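Local structure of carbonic anhydrase (Neosartorya fumigata, 6LAC) at residues E51-R56 with K69-Y74; L58-V63 with C87-C92; A133-N138 with G165-K170. The protein probably catalyses the reversible hydration of carbon dioxide to hydrogencarbonate at a zinc ion, one of which each subunit binds. The protein carries 1 engineered substitution. All blocks are in the same frame, centred on the assembly; numbering follows the deposited sequence.

Contact 1 of 3, residues E51-R56 with K69-Y74; sequences EIFEYR and KATLGY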
loop_
_atom_site.group_PDB
_atom_site.type_symbol
_atom_site.label_atom_id
_atom_site.label_comp_id
_atom_site.label_asym_id
_atom_site.label_seq_id
_atom_site.Cartn_x
_atom_site.Cartn_y
_atom_site.Cartn_z
ATOM N N GLU A 51 -3.812 -7.845 -12.577
ATOM C CA GLU A 51 -5.182 -7.942 -12.039
ATOM C C GLU A 51 -5.225 -7.418 -10.601
ATOM O O GLU A 51 -6.251 -7.510 -9.939
ATOM C CB GLU A 51 -5.676 -9.386 -12.112
ATOM C CG GLU A 51 -5.886 -9.831 -13.560
ATOM C CD GLU A 51 -6.475 -11.222 -13.697
ATOM O OE1 GLU A 51 -6.957 -11.841 -12.733
ATOM O OE2 GLU A 51 -6.397 -11.721 -14.866
ATOM N N ILE A 52 -4.097 -7.001 -10.056
ATOM C CA ILE A 52 -4.031 -6.573 -8.640
ATOM C C ILE A 52 -4.065 -5.041 -8.580
ATOM O O ILE A 52 -3.237 -4.393 -9.195
ATOM C CB ILE A 52 -2.799 -7.155 -7.927
ATOM C CG1 ILE A 52 -2.756 -8.701 -7.999
ATOM C CG2 ILE A 52 -2.733 -6.665 -6.469
ATOM C CD1 ILE A 52 -1.483 -9.339 -7.403
ATOM N N PHE A 53 -4.994 -4.510 -7.817
ATOM C CA PHE A 53 -5.044 -3.093 -7.457
ATOM C C PHE A 53 -4.761 -3.108 -5.961
ATOM O O PHE A 53 -5.593 -3.550 -5.172
ATOM C CB PHE A 53 -6.410 -2.522 -7.855
ATOM C CG PHE A 53 -6.527 -1.063 -7.540
ATOM C CD1 PHE A 53 -5.911 -0.135 -8.350
ATOM C CD2 PHE A 53 -7.256 -0.634 -6.449
ATOM C CE1 PHE A 53 -5.994 1.205 -8.023
ATOM C CE2 PHE A 53 -7.305 0.723 -6.122
ATOM C CZ PHE A 53 -6.673 1.621 -6.920
ATOM N N GLU A 54 -3.553 -2.694 -5.584
ATOM C CA GLU A 54 -3.006 -3.023 -4.254
ATOM C C GLU A 54 -3.077 -1.809 -3.340
ATOM O O GLU A 54 -2.456 -0.768 -3.693
ATOM C CB GLU A 54 -1.593 -3.534 -4.465
ATOM C CG GLU A 54 -0.914 -3.996 -3.194
ATOM C CD GLU A 54 0.494 -4.553 -3.405
ATOM O OE1 GLU A 54 1.052 -4.306 -4.480
ATOM O OE2 GLU A 54 1.033 -5.154 -2.453
ATOM N N TYR A 55 -3.673 -1.958 -2.173
ATOM C CA TYR A 55 -3.627 -0.942 -1.114
ATOM C C TYR A 55 -2.890 -1.596 0.027
ATOM O O TYR A 55 -3.333 -2.613 0.583
ATOM C CB TYR A 55 -5.040 -0.500 -0.688
ATOM C CG TYR A 55 -5.013 0.598 0.352
ATOM C CD1 TYR A 55 -4.398 1.813 0.051
ATOM C CD2 TYR A 55 -5.478 0.426 1.633
ATOM C CE1 TYR A 55 -4.258 2.838 0.976
ATOM C CE2 TYR A 55 -5.353 1.454 2.572
ATOM C CZ TYR A 55 -4.724 2.643 2.244
ATOM O OH TYR A 55 -4.455 3.666 3.137
ATOM N N ARG A 56 -1.715 -1.073 0.359
ATOM C CA ARG A 56 -0.861 -1.695 1.396
ATOM C C ARG A 56 -0.643 -0.703 2.501
ATOM O O ARG A 56 -0.097 0.380 2.257
ATOM C CB ARG A 56 0.408 -2.267 0.806
ATOM C CG ARG A 56 1.165 -3.101 1.833
ATOM C CD ARG A 56 2.180 -3.975 1.133
ATOM N NE ARG A 56 1.605 -4.996 0.258
ATOM C CZ ARG A 56 1.180 -6.202 0.608
ATOM N NH1 ARG A 56 1.244 -6.621 1.847
ATOM N NH2 ARG A 56 0.635 -6.967 -0.328
ATOM N N LYS A 69 -11.349 5.448 2.598
ATOM C CA LYS A 69 -12.615 5.763 1.905
ATOM C C LYS A 69 -12.412 6.044 0.405
ATOM O O LYS A 69 -13.189 5.537 -0.407
ATOM C CB LYS A 69 -13.311 6.938 2.596
ATOM C CG LYS A 69 -13.778 6.607 3.997
ATOM C CD LYS A 69 -14.510 7.733 4.679
ATOM C CE LYS A 69 -14.847 7.380 6.110
ATOM N NZ LYS A 69 -15.923 6.360 6.174
ATOM N N ALA A 70 -11.445 6.882 0.018
ATOM C CA ALA A 70 -11.173 7.202 -1.396
ATOM C C ALA A 70 -10.682 5.959 -2.158
ATOM O O ALA A 70 -10.873 5.860 -3.374
ATOM C CB ALA A 70 -10.174 8.331 -1.550
ATOM N N THR A 71 -9.877 5.118 -1.497
ATOM C CA THR A 71 -9.318 3.927 -2.173
ATOM C C THR A 71 -10.471 2.964 -2.489
ATOM O O THR A 71 -10.587 2.476 -3.620
ATOM C CB THR A 71 -8.218 3.289 -1.328
ATOM O OG1 THR A 71 -7.220 4.278 -1.102
ATOM C CG2 THR A 71 -7.612 2.119 -2.058
ATOM N N LEU A 72 -11.302 2.739 -1.494
ATOM C CA LEU A 72 -12.488 1.882 -1.683
ATOM C C LEU A 72 -13.384 2.504 -2.763
ATOM O O LEU A 72 -13.849 1.774 -3.711
ATOM C CB LEU A 72 -13.216 1.683 -0.349
ATOM C CG LEU A 72 -14.479 0.829 -0.426
ATOM C CD1 LEU A 72 -14.100 -0.607 -0.764
ATOM C CD2 LEU A 72 -15.283 0.895 0.854
ATOM N N GLY A 73 -13.636 3.818 -2.690
ATOM C CA GLY A 73 -14.494 4.501 -3.660
ATOM C C GLY A 73 -13.939 4.429 -5.066
ATOM O O GLY A 73 -14.674 4.131 -5.998
ATOM N N TYR A 74 -12.652 4.643 -5.259
ATOM C CA TYR A 74 -12.058 4.532 -6.598
ATOM C C TYR A 74 -12.211 3.100 -7.138
ATOM O O TYR A 74 -12.558 2.838 -8.298
ATOM C CB TYR A 74 -10.584 4.946 -6.556
ATOM C CG TYR A 74 -9.885 4.926 -7.878
ATOM C CD1 TYR A 74 -10.085 5.945 -8.808
ATOM C CD2 TYR A 74 -9.012 3.918 -8.239
ATOM C CE1 TYR A 74 -9.416 5.962 -10.016
ATOM C CE2 TYR A 74 -8.345 3.909 -9.447
ATOM C CZ TYR A 74 -8.521 4.961 -10.315
ATOM O OH TYR A 74 -7.861 4.854 -11.475
#
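In the alpha/beta core of this beta-class carbonic anhydrase, Phe53 and Tyr55 on strand 52-57 pack against Thr71 and Tyr74 on helix 66-77. The strand and helix run almost antiparallel, at 171° between the short segments, with their axes 10.4 Å apart, a spacing that side chains have to fill. Alternation along the strand sends Phe53 and Tyr55 toward the helix, while Glu54 between them turns its back on it. Phe53 and Tyr74 make the tighter pair: the far end of the Phe53 ring, CZ, comes to 3.5 Å from Tyr74 CD2 and meets the tyrosine ring at its edge, near its plane. The ring planes are inclined by 36°, an oblique meeting, and the side chains cross at about a right angle. Both rings reach this meeting point because each CG is anti to its own backbone nitrogen (chi1 close to 180° in both). Beside them the methyl of Thr71, CG2, lies 3.9 Å from Tyr55 CD1 and also comes near Phe53, so that one methyl serves both aromatic side chains. The hydroxyl of Thr71 turns back to its own helix and bonds to the carbonyl of Ser67, whereas that of Tyr55 bonds to Tyr55 of the second subunit. On the strand's other side Arg56 grips Glu54 side-on: NE and NH2 both reach OE2, each 2.8 Å away. Backbone hydrogen bonds from Glu54 and Arg56 to the second subunit place this strand at the dimer interface. Apolar and aromatic side chains bridging a strand and the helix that follows it are the usual packing of a beta-alpha-beta crossover, here one leading from strand 52-57 to the parallel strand 83-89.

Contact 2 of 3, residues L58-V63 with C87-C92; sequences LGNMMV and CGHYGC. With ZN (zinc ion), chain C.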
loop_
_atom_site.group_PDB
_atom_site.type_symbol
_atom_site.label_atom_id
_atom_site.label_comp_id
_atom_site.label_asym_id
_atom_site.label_seq_id
_atom_site.Cartn_x
_atom_site.Cartn_y
_atom_site.Cartn_z
ATOM N N LEU A 58 -0.921 0.073 7.170
ATOM C CA LEU A 58 -0.593 -0.438 8.511
ATOM C C LEU A 58 -1.564 -1.544 8.899
ATOM O O LEU A 58 -2.769 -1.296 8.974
ATOM C CB LEU A 58 -0.683 0.684 9.532
ATOM C CG LEU A 58 0.287 1.851 9.373
ATOM C CD1 LEU A 58 -0.070 2.960 10.346
ATOM C CD2 LEU A 58 1.718 1.369 9.581
ATOM N N GLY A 59 -1.048 -2.706 9.213
ATOM C CA GLY A 59 -1.869 -3.800 9.757
ATOM C C GLY A 59 -2.895 -4.345 8.783
ATOM O O GLY A 59 -3.795 -5.059 9.246
ATOM N N ASN A 60 -2.799 -4.080 7.498
ATOM C CA ASN A 60 -3.831 -4.498 6.506
ATOM C C ASN A 60 -5.189 -4.088 7.036
ATOM O O ASN A 60 -6.179 -4.869 6.948
ATOM C CB ASN A 60 -3.759 -5.973 6.104
ATOM C CG ASN A 60 -3.654 -6.973 7.228
ATOM O OD1 ASN A 60 -2.542 -7.330 7.635
ATOM N ND2 ASN A 60 -4.780 -7.527 7.684
ATOM N N MET A 61 -5.302 -2.878 7.555
ATOM C CA MET A 61 -6.546 -2.310 8.078
ATOM C C MET A 61 -7.124 -1.278 7.145
ATOM O O MET A 61 -6.418 -0.676 6.344
ATOM C CB MET A 61 -6.330 -1.665 9.454
ATOM C CG MET A 61 -5.816 -2.628 10.502
ATOM S SD MET A 61 -5.866 -1.760 12.073
ATOM C CE MET A 61 -4.923 -2.928 13.034
ATOM N N MET A 62 -8.435 -1.200 7.189
ATOM C CA MET A 62 -9.184 -0.057 6.630
ATOM C C MET A 62 -9.873 0.633 7.803
ATOM O O MET A 62 -10.651 0.018 8.569
ATOM C CB MET A 62 -10.215 -0.552 5.623
ATOM C CG MET A 62 -9.570 -1.290 4.492
ATOM S SD MET A 62 -8.763 -0.175 3.372
ATOM C CE MET A 62 -10.223 0.131 2.353
ATOM N N VAL A 63 -9.569 1.895 7.977
ATOM C CA VAL A 63 -10.045 2.678 9.153
ATOM C C VAL A 63 -10.873 3.842 8.616
ATOM O O VAL A 63 -10.977 4.045 7.376
ATOM C CB VAL A 63 -8.839 3.125 10.000
ATOM C CG1 VAL A 63 -7.997 1.948 10.474
ATOM C CG2 VAL A 63 -7.987 4.143 9.279
ATOM N N CYS A 87 -5.714 -9.412 3.143
ATOM C CA CYS A 87 -4.674 -10.415 3.387
ATOM C C CYS A 87 -3.846 -10.007 4.591
ATOM O O CYS A 87 -3.131 -8.982 4.524
ATOM C CB CYS A 87 -3.784 -10.546 2.198
ATOM S SG CYS A 87 -2.649 -11.958 2.324
ATOM N N GLY A 88 -3.887 -10.743 5.684
ATOM C CA GLY A 88 -2.928 -10.617 6.778
ATOM C C GLY A 88 -1.763 -11.525 6.578
ATOM O O GLY A 88 -1.690 -12.248 5.571
ATOM N N HIS A 89 -0.800 -11.442 7.502
ATOM C CA HIS A 89 0.398 -12.282 7.322
ATOM C C HIS A 89 1.004 -12.627 8.673
ATOM O O HIS A 89 1.168 -11.791 9.524
ATOM C CB HIS A 89 1.402 -11.593 6.372
ATOM C CG HIS A 89 1.974 -10.380 6.957
ATOM N ND1 HIS A 89 3.263 -10.337 7.509
ATOM C CD2 HIS A 89 1.408 -9.210 7.270
ATOM C CE1 HIS A 89 3.443 -9.167 8.048
ATOM N NE2 HIS A 89 2.337 -8.445 7.911
ATOM N N TYR A 90 1.337 -13.906 8.765
ATOM C CA TYR A 90 2.046 -14.351 9.983
ATOM C C TYR A 90 3.398 -13.645 10.127
ATOM O O TYR A 90 4.114 -13.486 9.144
ATOM C CB TYR A 90 2.145 -15.867 10.032
ATOM C CG TYR A 90 0.804 -16.572 10.033
ATOM C CD1 TYR A 90 -0.124 -16.380 11.047
ATOM C CD2 TYR A 90 0.487 -17.474 9.044
ATOM C CE1 TYR A 90 -1.359 -17.019 11.034
ATOM C CE2 TYR A 90 -0.738 -18.122 9.005
ATOM C CZ TYR A 90 -1.641 -17.918 10.017
ATOM O OH TYR A 90 -2.830 -18.623 9.951
ATOM N N GLY A 91 3.716 -13.303 11.365
ATOM C CA GLY A 91 4.943 -12.571 11.694
ATOM C C GLY A 91 4.784 -11.079 11.693
ATOM O O GLY A 91 5.772 -10.352 11.909
ATOM N N CYS A 92 3.601 -10.570 11.358
ATOM C CA CYS A 92 3.271 -9.127 11.411
ATOM C C CYS A 92 3.790 -8.507 12.696
ATOM O O CYS A 92 3.537 -9.021 13.768
ATOM C CB CYS A 92 1.759 -9.013 11.322
ATOM S SG CYS A 92 1.185 -7.311 11.053
HETATM ZN ZN ZN C . 2.076 -6.718 9.004
HETATM O O HOH W 1 -1.336 -9.016 9.330
#
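Asn60 presses its side chain onto the backbone of Cys87 and Gly88 beside the zinc site of a beta-class carbonic anhydrase, where His89 and Cys92 of a His-X-X-Cys sequence supply two of the four ligands and Cys34 and Asp36 the others. The close packing is all at Asn60. Its CG lies 3.4 Å from Cys87 O, and its OD1 sits 3.4 Å from Gly88 CA, with no direct hydrogen bond between the segments. A chi1 of 48°, with CG wedged between the backbone nitrogen and the carbonyl carbon, folds the amide onto that backbone. Looser ground begins toward His89, whose ring meets Asn60 OD1 only distantly, at its edge. There a water bridges the two segments, giving a hydrogen to Asn60 OD1 at 2.7 Å and accepting one from His89 N at 3.1 Å. Beyond the packed part, segment 58-63 becomes partly exposed at Met62 and Val63, and Gly91 is exposed in the type II beta turn from His89 to Cys92. That turn brings both ligands round to the same metal, which is held by His89 NE2 at 2.1 Å and by Cys92 SG at 2.3 Å.

Contact 3 of 3, residues A133-N138 with G165-K170; sequences ALVELN and GMVYDK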
loop_
_atom_site.group_PDB
_atom_site.type_symbol
_atom_site.label_atom_id
_atom_site.label_comp_id
_atom_site.label_asym_id
_atom_site.label_seq_id
_atom_site.Cartn_x
_atom_site.Cartn_y
_atom_site.Cartn_z
ATOM N N ALA A 133 -2.829 -15.937 16.096
ATOM C CA ALA A 133 -4.277 -15.744 16.312
ATOM C C ALA A 133 -4.650 -14.282 16.140
ATOM O O ALA A 133 -5.688 -13.991 15.556
ATOM C CB ALA A 133 -4.643 -16.289 17.675
ATOM N N LEU A 134 -3.870 -13.333 16.642
ATOM C CA LEU A 134 -4.203 -11.921 16.505
ATOM C C LEU A 134 -4.182 -11.538 15.034
ATOM O O LEU A 134 -5.087 -10.813 14.568
ATOM C CB LEU A 134 -3.185 -11.110 17.292
ATOM C CG LEU A 134 -3.590 -9.685 17.559
ATOM C CD1 LEU A 134 -4.877 -9.593 18.400
ATOM C CD2 LEU A 134 -2.440 -8.982 18.281
ATOM N N VAL A 135 -3.247 -12.059 14.266
ATOM C CA VAL A 135 -3.248 -11.784 12.794
ATOM C C VAL A 135 -4.587 -12.239 12.196
ATOM O O VAL A 135 -5.181 -11.541 11.370
ATOM C CB VAL A 135 -2.048 -12.454 12.132
ATOM C CG1 VAL A 135 -2.198 -12.562 10.650
ATOM C CG2 VAL A 135 -0.759 -11.722 12.470
ATOM N N GLU A 136 -4.999 -13.460 12.511
ATOM C CA GLU A 136 -6.229 -14.055 11.930
ATOM C C GLU A 136 -7.440 -13.251 12.364
ATOM O O GLU A 136 -8.342 -12.981 11.537
ATOM C CB GLU A 136 -6.371 -15.519 12.381
ATOM C CG GLU A 136 -5.269 -16.421 11.871
ATOM C CD GLU A 136 -5.113 -17.766 12.555
ATOM O OE1 GLU A 136 -5.914 -18.018 13.471
ATOM O OE2 GLU A 136 -4.167 -18.515 12.182
ATOM N N LEU A 137 -7.527 -12.939 13.641
ATOM C CA LEU A 137 -8.671 -12.201 14.180
ATOM C C LEU A 137 -8.749 -10.845 13.510
ATOM O O LEU A 137 -9.847 -10.317 13.287
ATOM C CB LEU A 137 -8.611 -12.098 15.706
ATOM C CG LEU A 137 -8.856 -13.427 16.445
ATOM C CD1 LEU A 137 -8.323 -13.332 17.848
ATOM C CD2 LEU A 137 -10.340 -13.760 16.469
ATOM N N ASN A 138 -7.612 -10.178 13.310
ATOM C CA ASN A 138 -7.613 -8.854 12.654
ATOM C C ASN A 138 -8.195 -9.002 11.243
ATOM O O ASN A 138 -8.974 -8.154 10.838
ATOM C CB ASN A 138 -6.223 -8.257 12.692
ATOM C CG ASN A 138 -6.144 -6.889 12.092
ATOM O OD1 ASN A 138 -6.907 -6.020 12.489
ATOM N ND2 ASN A 138 -5.211 -6.737 11.143
ATOM N N GLY A 165 -11.262 -12.870 3.261
ATOM C CA GLY A 165 -10.109 -12.797 4.164
ATOM C C GLY A 165 -9.150 -13.911 3.897
ATOM O O GLY A 165 -9.573 -15.078 3.696
ATOM N N MET A 166 -7.866 -13.608 3.946
ATOM C CA MET A 166 -6.876 -14.690 3.947
ATOM C C MET A 166 -5.694 -14.291 4.795
ATOM O O MET A 166 -5.554 -13.126 5.184
ATOM C CB MET A 166 -6.446 -15.043 2.556
ATOM C CG MET A 166 -5.799 -13.940 1.882
ATOM S SD MET A 166 -4.901 -14.433 0.380
ATOM C CE MET A 166 -3.448 -15.265 1.029
ATOM N N VAL A 167 -4.868 -15.279 5.114
ATOM C CA VAL A 167 -3.557 -15.047 5.770
ATOM C C VAL A 167 -2.460 -15.716 4.987
ATOM O O VAL A 167 -2.614 -16.866 4.545
ATOM C CB VAL A 167 -3.562 -15.535 7.204
ATOM C CG1 VAL A 167 -2.287 -15.153 7.896
ATOM C CG2 VAL A 167 -4.766 -15.085 7.960
ATOM N N TYR A 168 -1.391 -14.991 4.772
ATOM C CA TYR A 168 -0.211 -15.471 4.063
ATOM C C TYR A 168 0.835 -15.907 5.076
ATOM O O TYR A 168 1.129 -15.208 6.026
ATOM C CB TYR A 168 0.311 -14.349 3.202
ATOM C CG TYR A 168 1.709 -14.521 2.709
ATOM C CD1 TYR A 168 2.068 -15.556 1.882
ATOM C CD2 TYR A 168 2.681 -13.575 3.026
ATOM C CE1 TYR A 168 3.397 -15.704 1.446
ATOM C CE2 TYR A 168 3.983 -13.660 2.565
ATOM C CZ TYR A 168 4.330 -14.752 1.794
ATOM O OH TYR A 168 5.638 -14.842 1.318
ATOM N N ASP A 169 1.394 -17.093 4.817
ATOM C CA ASP A 169 2.478 -17.669 5.659
ATOM C C ASP A 169 3.773 -17.756 4.849
ATOM O O ASP A 169 3.848 -18.612 3.934
ATOM C CB ASP A 169 2.040 -19.064 6.108
ATOM C CG ASP A 169 2.960 -19.680 7.142
ATOM O OD1 ASP A 169 4.179 -19.416 7.066
ATOM O OD2 ASP A 169 2.422 -20.386 8.027
ATOM N N LYS A 170 4.728 -16.873 5.130
ATOM C CA LYS A 170 5.975 -16.800 4.337
ATOM C C LYS A 170 6.837 -18.043 4.625
ATOM O O LYS A 170 7.764 -18.232 3.862
ATOM C CB LYS A 170 6.703 -15.483 4.563
ATOM C CG LYS A 170 7.215 -15.257 5.960
ATOM C CD LYS A 170 7.981 -13.976 6.084
ATOM C CE LYS A 170 8.355 -13.599 7.502
ATOM N NZ LYS A 170 7.192 -13.261 8.346
#
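The flat groups near the touching valines Val135 and Val167, the Tyr168 ring and the Glu136 carboxylate, stay out of that contact. The Tyr168 ring, on the next strand residue, has the backbone nitrogen of Lys170 over the centre of one face, 3.9 Å above its plane; its CB points away from the helix, and its hydroxyl bonds to the backbone nitrogen of Asp40. The carboxylate of Glu136 is engaged at both oxygens, OE2 by the hydroxyl of Tyr90 and OE1 by that of Tyr9. What crosses from helix to strand is aliphatic. The CG1 methyls of Val135 and Val167 touch at 3.8 Å, both valines pointing toward the opposite segment. In each, CG1 is anti to the backbone nitrogen (chi1 163° in Val135, -174° in Val167), and this rotation brings the two methyls together. The other branch of Val167, CG2, faces the stem of Glu136, 4.2 Å from its CG, and the two side chains cross at about a right angle. This is the seam where the long helix 127-148 lies on the central mixed sheet, at strand 162-169. The metal site is close by: the side chains of Val135 and the zinc ligand Cys92 are about 4 Å apart.

How the contacts relate
All three contacts are largely buried and all reach the same sheet, but at different strands: contact 1 at strand 52-57, outermost within the chain, contacts 2 and 3 at the neighbouring strands 83-89 and 162-169. Contacts 1 and 3 both set a helix against the sheet, aromatic in the first and aliphatic in the last; contact 2 is polar and built round a loop, a water and the metal. Its centre is 8 Å from that of contact 3, and Gly88 O is 2.9 Å from Tyr168 N, a probable hydrogen bond. Contact 1 touches contact 2 through Tyr55 CD2, 3.8 Å from Met62 SD. The second subunit borders contact 1 closely, meets contact 2 at Leu58 and does not touch contact 3.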